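Local coordinates for protein KLLA0E08119p (Kluyveromyces lactis, PDB 3VA7) that probably carboxylates urea to urea-1-carboxylate with ATP, bicarbonate and biotin, this chain being the urea carboxylase part of a larger bifunctional urea-degrading enzyme, at residues P955-D969 against Q1130-I1142. Numbering follows the deposited sequence.
Sequences PWLPNNVDFIADVND and QGGEKADEFARLI
Phe1138 of helix 1133-1142 lays one face of its ring over Phe963 and Val967, with Pro955 and Asp966 at its edge, joining two obliquely antiparallel helices, their directions 138° apart, in the carboxyltransferase part of the enzyme. It illustrates how one aromatic ring can organise a helix-helix contact that a salt-bridge network completes at one end. Phe963, its CG anti to the backbone N (chi1 169°), turns its edge toward the Phe1138 face in an offset T-shaped pair, centroids 5.5 Å apart. Val967 lies over that face: its CB makes a CH-pi contact 4.1 Å from the centroid, and Val967 CG2 leans on Phe1138 CD2. At the ring's edge, Pro955 CB meets Phe1138 CD1 at 3.8 Å, while Asp966 OD1 approaches Phe1138 CZ, its carboxylate almost perpendicular to the ring plane. An alanine in place of Phe1138 would probably leave the Phe963 edge and Val967 without their shared partner and open a gap between the helices. Pro955 CG rests on Leu1141 CB, and Ile1142 CD1 reaches Phe963 CZ; Trp956, which touches Ile1142, also meets the ring of Tyr1013. At the other end the extended Lys1134 chain crosses Asp966 at about a right angle, with Asp969 adding a longer salt bridge. Lys1134 NZ meets Asp966 OD2 at 2.7 Å and donates to Asp966 O at 2.9 Å, on the opposite face of that carbonyl from Asp969 N of the Schellman motif.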
ATOM      1  N   PRO A 955      -4.189  28.883 -21.445  1.00 27.01           N
ATOM      2  CA  PRO A 955      -5.353  28.760 -22.306  1.00 25.98           C
ATOM      3  C   PRO A 955      -6.249  27.587 -21.906  1.00 26.55           C
ATOM      4  O   PRO A 955      -7.352  27.454 -22.453  1.00 26.48           O
ATOM      5  CB  PRO A 955      -4.730  28.512 -23.692  1.00 26.22           C
ATOM      6  CG  PRO A 955      -3.373  29.096 -23.610  1.00 25.59           C
ATOM      7  CD  PRO A 955      -2.920  28.965 -22.210  1.00 26.03           C
ATOM      8  N   TRP A 956      -5.791  26.703 -21.001  1.00 26.62           N
ATOM      9  CA  TRP A 956      -6.607  25.500 -20.656  1.00 27.07           C
ATOM     10  C   TRP A 956      -7.188  25.670 -19.273  1.00 27.58           C
ATOM     11  O   TRP A 956      -7.702  24.742 -18.652  1.00 28.26           O
ATOM     12  CB  TRP A 956      -5.800  24.162 -20.775  1.00 26.62           C
ATOM     13  CG  TRP A 956      -4.658  24.057 -19.800  1.00 25.06           C
ATOM     14  CD1 TRP A 956      -4.677  23.541 -18.516  1.00 25.22           C
ATOM     15  CD2 TRP A 956      -3.348  24.537 -20.010  1.00 23.08           C
ATOM     16  NE1 TRP A 956      -3.427  23.664 -17.927  1.00 23.02           N
ATOM     17  CE2 TRP A 956      -2.600  24.268 -18.846  1.00 22.74           C
ATOM     18  CE3 TRP A 956      -2.717  25.155 -21.091  1.00 26.17           C
ATOM     19  CZ2 TRP A 956      -1.269  24.597 -18.741  1.00 24.44           C
ATOM     20  CZ3 TRP A 956      -1.384  25.492 -20.975  1.00 25.14           C
ATOM     21  CH2 TRP A 956      -0.680  25.226 -19.806  1.00 24.04           C
ATOM     22  N   LEU A 957      -7.057  26.877 -18.770  1.00 28.35           N
ATOM     23  CA  LEU A 957      -7.477  27.219 -17.430  1.00 28.04           C
ATOM     24  C   LEU A 957      -8.495  28.319 -17.671  1.00 28.89           C
ATOM     25  O   LEU A 957      -8.425  29.001 -18.696  1.00 30.61           O
ATOM     26  CB  LEU A 957      -6.286  27.742 -16.682  1.00 26.47           C
ATOM     27  CG  LEU A 957      -5.271  26.685 -16.323  1.00 26.98           C
ATOM     28  CD1 LEU A 957      -4.144  27.382 -15.532  1.00 25.03           C
ATOM     29  CD2 LEU A 957      -5.927  25.580 -15.458  1.00 26.22           C
ATOM     30  N   PRO A 958      -9.442  28.517 -16.757  1.00 28.95           N
ATOM     31  CA  PRO A 958      -9.593  27.924 -15.426  1.00 29.18           C
ATOM     32  C   PRO A 958     -10.269  26.547 -15.398  1.00 28.68           C
ATOM     33  O   PRO A 958     -10.117  25.830 -14.403  1.00 29.00           O
ATOM     34  CB  PRO A 958     -10.471  28.977 -14.691  1.00 29.82           C
ATOM     35  CG  PRO A 958     -11.324  29.562 -15.761  1.00 28.47           C
ATOM     36  CD  PRO A 958     -10.457  29.558 -17.022  1.00 28.88           C
ATOM     37  N   ASN A 959     -10.986  26.192 -16.469  1.00 27.93           N
ATOM     38  CA  ASN A 959     -11.743  24.954 -16.545  1.00 27.96           C
ATOM     39  C   ASN A 959     -11.334  24.107 -17.774  1.00 28.73           C
ATOM     40  O   ASN A 959     -11.548  24.538 -18.925  1.00 28.68           O
ATOM     41  CB  ASN A 959     -13.255  25.248 -16.616  1.00 27.58           C
ATOM     42  CG  ASN A 959     -14.110  23.957 -16.788  1.00 28.92           C
ATOM     43  OD1 ASN A 959     -14.152  23.367 -17.888  1.00 28.94           O
ATOM     44  ND2 ASN A 959     -14.786  23.516 -15.696  1.00 24.33           N
ATOM     45  N   ASN A 960     -10.813  22.892 -17.534  1.00 27.77           N
ATOM     46  CA  ASN A 960     -10.250  22.052 -18.594  1.00 26.18           C
ATOM     47  C   ASN A 960     -11.309  21.627 -19.635  1.00 27.08           C
ATOM     48  O   ASN A 960     -11.034  21.551 -20.873  1.00 27.56           O
ATOM     49  CB  ASN A 960      -9.507  20.840 -18.012  1.00 24.55           C
ATOM     50  CG  ASN A 960      -8.303  21.224 -17.113  1.00 25.93           C
ATOM     51  OD1 ASN A 960      -7.937  22.411 -16.966  1.00 26.05           O
ATOM     52  ND2 ASN A 960      -7.673  20.208 -16.504  1.00 23.37           N
ATOM     53  N   VAL A 961     -12.534  21.368 -19.185  1.00 26.93           N
ATOM     54  CA  VAL A 961     -13.523  20.867 -20.126  1.00 25.00           C
ATOM     55  C   VAL A 961     -13.885  21.962 -21.071  1.00 26.71           C
ATOM     56  O   VAL A 961     -14.007  21.718 -22.277  1.00 27.64           O
ATOM     57  CB  VAL A 961     -14.727  20.268 -19.429  1.00 25.43           C
ATOM     58  CG1 VAL A 961     -15.979  20.117 -20.406  1.00 23.09           C
ATOM     59  CG2 VAL A 961     -14.325  18.946 -18.757  1.00 19.09           C
ATOM     60  N   ASP A 962     -13.967  23.191 -20.558  1.00 27.74           N
ATOM     61  CA  ASP A 962     -14.213  24.354 -21.403  1.00 29.09           C
ATOM     62  C   ASP A 962     -13.145  24.626 -22.487  1.00 29.32           C
ATOM     63  O   ASP A 962     -13.490  24.923 -23.632  1.00 30.14           O
ATOM     64  CB  ASP A 962     -14.407  25.596 -20.545  1.00 30.73           C
ATOM     65  CG  ASP A 962     -15.723  25.590 -19.798  1.00 32.98           C
ATOM     66  OD1 ASP A 962     -16.700  24.982 -20.274  1.00 36.54           O
ATOM     67  OD2 ASP A 962     -15.773  26.217 -18.726  1.00 39.47           O
ATOM     68  N   PHE A 963     -11.873  24.538 -22.128  1.00 28.78           N
ATOM     69  CA  PHE A 963     -10.827  24.410 -23.102  1.00 29.56           C
ATOM     70  C   PHE A 963     -11.063  23.313 -24.187  1.00 30.78           C
ATOM     71  O   PHE A 963     -11.008  23.643 -25.389  1.00 30.32           O
ATOM     72  CB  PHE A 963      -9.503  24.185 -22.406  1.00 29.98           C
ATOM     73  CG  PHE A 963      -8.419  23.787 -23.331  1.00 30.63           C
ATOM     74  CD1 PHE A 963      -7.919  24.691 -24.258  1.00 34.62           C
ATOM     75  CD2 PHE A 963      -7.916  22.488 -23.314  1.00 30.95           C
ATOM     76  CE1 PHE A 963      -6.913  24.307 -25.157  1.00 33.05           C
ATOM     77  CE2 PHE A 963      -6.931  22.107 -24.179  1.00 28.73           C
ATOM     78  CZ  PHE A 963      -6.435  22.998 -25.104  1.00 32.04           C
ATOM     79  N   ILE A 964     -11.319  22.044 -23.803  1.00 30.74           N
ATOM     80  CA  ILE A 964     -11.582  21.043 -24.827  1.00 31.66           C
ATOM     81  C   ILE A 964     -12.703  21.584 -25.707  1.00 31.99           C
ATOM     82  O   ILE A 964     -12.577  21.631 -26.950  1.00 31.93           O
ATOM     83  CB  ILE A 964     -12.144  19.645 -24.354  1.00 32.64           C
ATOM     84  CG1 ILE A 964     -11.302  18.866 -23.311  1.00 31.86           C
ATOM     85  CG2 ILE A 964     -12.506  18.794 -25.587  1.00 32.43           C
ATOM     86  CD1 ILE A 964      -9.920  19.255 -23.217  1.00 37.34           C
ATOM     87  N   ALA A 965     -13.803  21.986 -25.064  1.00 31.96           N
ATOM     88  CA  ALA A 965     -14.989  22.466 -25.821  1.00 32.32           C
ATOM     89  C   ALA A 965     -14.644  23.602 -26.754  1.00 32.47           C
ATOM     90  O   ALA A 965     -14.967  23.563 -27.935  1.00 33.27           O
ATOM     91  CB  ALA A 965     -16.099  22.870 -24.909  1.00 31.36           C
ATOM     92  N   ASP A 966     -13.949  24.594 -26.242  1.00 33.36           N
ATOM     93  CA  ASP A 966     -13.629  25.782 -27.033  1.00 35.68           C
ATOM     94  C   ASP A 966     -12.680  25.505 -28.217  1.00 35.94           C
ATOM     95  O   ASP A 966     -12.907  25.981 -29.328  1.00 36.34           O
ATOM     96  CB  ASP A 966     -13.099  26.868 -26.083  1.00 36.67           C
ATOM     97  CG  ASP A 966     -12.906  28.241 -26.735  1.00 41.99           C
ATOM     98  OD1 ASP A 966     -12.137  29.025 -26.117  1.00 50.80           O
ATOM     99  OD2 ASP A 966     -13.504  28.591 -27.793  1.00 42.96           O
ATOM    100  N   VAL A 967     -11.622  24.721 -28.001  1.00 36.41           N
ATOM    101  CA  VAL A 967     -10.623  24.531 -29.049  1.00 35.51           C
ATOM    102  C   VAL A 967     -11.196  23.648 -30.160  1.00 35.52           C
ATOM    103  O   VAL A 967     -10.802  23.717 -31.347  1.00 36.20           O
ATOM    104  CB  VAL A 967      -9.247  24.113 -28.497  1.00 34.64           C
ATOM    105  CG1 VAL A 967      -9.278  22.676 -27.932  1.00 36.53           C
ATOM    106  CG2 VAL A 967      -8.179  24.261 -29.567  1.00 34.38           C
ATOM    107  N   ASN A 968     -12.185  22.870 -29.793  1.00 35.45           N
ATOM    108  CA  ASN A 968     -12.866  22.053 -30.773  1.00 36.19           C
ATOM    109  C   ASN A 968     -14.142  22.659 -31.358  1.00 37.18           C
ATOM    110  O   ASN A 968     -14.776  22.047 -32.201  1.00 37.49           O
ATOM    111  CB  ASN A 968     -13.186  20.708 -30.142  1.00 36.19           C
ATOM    112  CG  ASN A 968     -12.032  19.772 -30.198  1.00 34.65           C
ATOM    113  OD1 ASN A 968     -11.754  19.222 -31.258  1.00 38.92           O
ATOM    114  ND2 ASN A 968     -11.353  19.569 -29.073  1.00 30.51           N
ATOM    115  N   ASP A 969     -14.533  23.840 -30.883  1.00 38.55           N
ATOM    116  CA  ASP A 969     -15.783  24.457 -31.273  1.00 39.79           C
ATOM    117  C   ASP A 969     -17.020  23.656 -31.003  1.00 38.81           C
ATOM    118  O   ASP A 969     -17.855  23.546 -31.906  1.00 38.23           O
ATOM    119  CB  ASP A 969     -15.778  24.732 -32.760  1.00 41.46           C
ATOM    120  CG  ASP A 969     -15.576  26.172 -33.046  1.00 47.83           C
ATOM    121  OD1 ASP A 969     -16.552  26.984 -32.830  1.00 53.39           O
ATOM    122  OD2 ASP A 969     -14.414  26.472 -33.422  1.00 52.15           O
ATOM    123  N   GLN A1130     -11.503  20.071 -38.671  1.00 62.65           N
ATOM    124  CA  GLN A1130     -11.120  20.009 -37.260  1.00 62.16           C
ATOM    125  C   GLN A1130     -10.263  21.165 -36.753  1.00 62.09           C
ATOM    126  O   GLN A1130     -10.593  21.760 -35.723  1.00 62.12           O
ATOM    127  CB  GLN A1130     -10.549  18.642 -36.849  1.00 61.62           C
ATOM    128  CG  GLN A1130     -10.883  18.270 -35.403  1.00 61.85           C
ATOM    129  CD  GLN A1130      -9.858  17.322 -34.783  1.00 62.51           C
ATOM    130  OE1 GLN A1130      -8.664  17.482 -34.988  1.00 63.36           O
ATOM    131  NE2 GLN A1130     -10.325  16.325 -34.034  1.00 60.00           N
ATOM    132  N   GLY A1131      -9.166  21.476 -37.428  1.00 61.84           N
ATOM    133  CA  GLY A1131      -8.300  22.555 -36.932  1.00 61.96           C
ATOM    134  C   GLY A1131      -8.674  23.854 -37.605  1.00 62.08           C
ATOM    135  O   GLY A1131      -9.830  24.032 -38.003  1.00 62.15           O
ATOM    136  N   GLY A1132      -7.704  24.751 -37.767  1.00 62.08           N
ATOM    137  CA  GLY A1132      -7.959  26.051 -38.393  1.00 62.32           C
ATOM    138  C   GLY A1132      -7.198  27.153 -37.701  1.00 62.70           C
ATOM    139  O   GLY A1132      -6.264  26.878 -36.957  1.00 62.58           O
ATOM    140  N   GLU A1133      -7.578  28.407 -37.952  1.00 63.37           N
ATOM    141  CA  GLU A1133      -6.889  29.548 -37.326  1.00 63.80           C
ATOM    142  C   GLU A1133      -7.100  29.582 -35.804  1.00 62.66           C
ATOM    143  O   GLU A1133      -6.207  29.998 -35.065  1.00 62.60           O
ATOM    144  CB  GLU A1133      -7.293  30.890 -37.959  1.00 64.38           C
ATOM    145  CG  GLU A1133      -6.252  31.508 -38.915  1.00 68.98           C
ATOM    146  CD  GLU A1133      -6.561  31.282 -40.430  1.00 75.69           C
ATOM    147  OE1 GLU A1133      -7.740  31.494 -40.857  1.00 77.70           O
ATOM    148  OE2 GLU A1133      -5.619  30.921 -41.196  1.00 76.18           O
ATOM    149  N   LYS A1134      -8.265  29.120 -35.348  1.00 61.46           N
ATOM    150  CA  LYS A1134      -8.598  29.162 -33.926  1.00 60.83           C
ATOM    151  C   LYS A1134      -7.727  28.206 -33.078  1.00 59.92           C
ATOM    152  O   LYS A1134      -7.188  28.595 -32.028  1.00 59.82           O
ATOM    153  CB  LYS A1134     -10.084  28.881 -33.715  1.00 60.96           C
ATOM    154  CG  LYS A1134     -10.531  29.147 -32.293  1.00 62.10           C
ATOM    155  CD  LYS A1134     -11.887  28.557 -32.051  1.00 63.96           C
ATOM    156  CE  LYS A1134     -12.434  28.965 -30.710  1.00 65.24           C
ATOM    157  NZ  LYS A1134     -13.835  28.445 -30.511  1.00 65.83           N
ATOM    158  N   ALA A1135      -7.591  26.968 -33.552  1.00 58.43           N
ATOM    159  CA  ALA A1135      -6.679  26.003 -32.960  1.00 56.74           C
ATOM    160  C   ALA A1135      -5.217  26.485 -32.960  1.00 55.88           C
ATOM    161  O   ALA A1135      -4.475  26.247 -31.993  1.00 55.74           O
ATOM    162  CB  ALA A1135      -6.798  24.689 -33.686  1.00 57.07           C
ATOM    163  N   ASP A1136      -4.808  27.182 -34.028  1.00 54.08           N
ATOM    164  CA  ASP A1136      -3.449  27.723 -34.116  1.00 52.36           C
ATOM    165  C   ASP A1136      -3.182  28.857 -33.126  1.00 51.73           C
ATOM    166  O   ASP A1136      -2.075  28.925 -32.576  1.00 51.52           O
ATOM    167  CB  ASP A1136      -3.065  28.125 -35.557  1.00 52.58           C
ATOM    168  CG  ASP A1136      -2.909  26.914 -36.495  1.00 52.25           C
ATOM    169  OD1 ASP A1136      -3.190  27.061 -37.682  1.00 51.45           O
ATOM    170  OD2 ASP A1136      -2.527  25.803 -36.062  1.00 53.60           O
ATOM    171  N   GLU A1137      -4.171  29.725 -32.865  1.00 50.39           N
ATOM    172  CA  GLU A1137      -3.967  30.763 -31.843  1.00 49.56           C
ATOM    173  C   GLU A1137      -3.775  30.059 -30.503  1.00 48.41           C
ATOM    174  O   GLU A1137      -2.842  30.363 -29.733  1.00 47.80           O
ATOM    175  CB  GLU A1137      -5.112  31.799 -31.828  1.00 50.33           C
ATOM    176  CG  GLU A1137      -4.865  33.130 -31.019  1.00 51.22           C
ATOM    177  CD  GLU A1137      -3.509  33.833 -31.300  1.00 54.65           C
ATOM    178  OE1 GLU A1137      -3.155  34.809 -30.572  1.00 53.03           O
ATOM    179  OE2 GLU A1137      -2.778  33.403 -32.234  1.00 55.08           O
ATOM    180  N   PHE A1138      -4.615  29.054 -30.262  1.00 46.88           N
ATOM    181  CA  PHE A1138      -4.454  28.233 -29.065  1.00 45.19           C
ATOM    182  C   PHE A1138      -3.064  27.627 -28.984  1.00 45.55           C
ATOM    183  O   PHE A1138      -2.416  27.732 -27.939  1.00 45.14           O
ATOM    184  CB  PHE A1138      -5.511  27.136 -28.987  1.00 44.21           C
ATOM    185  CG  PHE A1138      -6.745  27.514 -28.206  1.00 40.94           C
ATOM    186  CD1 PHE A1138      -6.684  27.724 -26.835  1.00 38.30           C
ATOM    187  CD2 PHE A1138      -7.985  27.598 -28.844  1.00 38.05           C
ATOM    188  CE1 PHE A1138      -7.831  28.032 -26.109  1.00 38.13           C
ATOM    189  CE2 PHE A1138      -9.142  27.915 -28.143  1.00 38.42           C
ATOM    190  CZ  PHE A1138      -9.073  28.137 -26.770  1.00 40.03           C
ATOM    191  N   ALA A1139      -2.600  26.994 -30.077  1.00 45.36           N
ATOM    192  CA  ALA A1139      -1.245  26.383 -30.075  1.00 45.31           C
ATOM    193  C   ALA A1139      -0.193  27.440 -29.815  1.00 45.16           C
ATOM    194  O   ALA A1139       0.803  27.177 -29.149  1.00 45.86           O
ATOM    195  CB  ALA A1139      -0.932  25.579 -31.386  1.00 44.28           C
ATOM    196  N   ARG A1140      -0.421  28.650 -30.309  1.00 45.42           N
ATOM    197  CA  ARG A1140       0.522  29.734 -30.049  1.00 46.16           C
ATOM    198  C   ARG A1140       0.493  30.113 -28.548  1.00 45.88           C
ATOM    199  O   ARG A1140       1.515  30.056 -27.833  1.00 44.96           O
ATOM    200  CB  ARG A1140       0.209  30.919 -30.969  1.00 46.61           C
ATOM    201  CG  ARG A1140       1.193  32.056 -30.880  1.00 48.32           C
ATOM    202  CD  ARG A1140       0.681  33.248 -31.678  1.00 50.78           C
ATOM    203  NE  ARG A1140      -0.238  34.121 -30.934  1.00 52.15           N
ATOM    204  CZ  ARG A1140       0.104  34.907 -29.913  1.00 53.12           C
ATOM    205  NH1 ARG A1140       1.353  34.919 -29.452  1.00 53.69           N
ATOM    206  NH2 ARG A1140      -0.822  35.657 -29.323  1.00 53.46           N
ATOM    207  N   LEU A1141      -0.704  30.423 -28.061  1.00 45.85           N
ATOM    208  CA  LEU A1141      -0.865  30.735 -26.642  1.00 46.45           C
ATOM    209  C   LEU A1141      -0.332  29.615 -25.705  1.00 46.18           C
ATOM    210  O   LEU A1141       0.398  29.924 -24.738  1.00 47.20           O
ATOM    211  CB  LEU A1141      -2.318  31.194 -26.333  1.00 46.46           C
ATOM    212  CG  LEU A1141      -2.665  32.571 -26.959  1.00 47.49           C
ATOM    213  CD1 LEU A1141      -4.187  32.923 -27.092  1.00 46.56           C
ATOM    214  CD2 LEU A1141      -1.905  33.668 -26.225  1.00 48.72           C
ATOM    215  N   ILE A1142      -0.638  28.339 -26.015  1.00 45.20           N
ATOM    216  CA  ILE A1142      -0.273  27.169 -25.159  1.00 44.23           C
ATOM    217  C   ILE A1142       1.239  27.064 -24.914  1.00 44.69           C
ATOM    218  O   ILE A1142       1.707  26.660 -23.824  1.00 44.29           O
ATOM    219  CB  ILE A1142      -0.844  25.853 -25.742  1.00 44.13           C
ATOM    220  CG1 ILE A1142      -2.396  25.877 -25.684  1.00 43.94           C
ATOM    221  CG2 ILE A1142      -0.242  24.623 -25.051  1.00 41.63           C
ATOM    222  CD1 ILE A1142      -3.128  24.840 -26.580  1.00 42.95           C
TER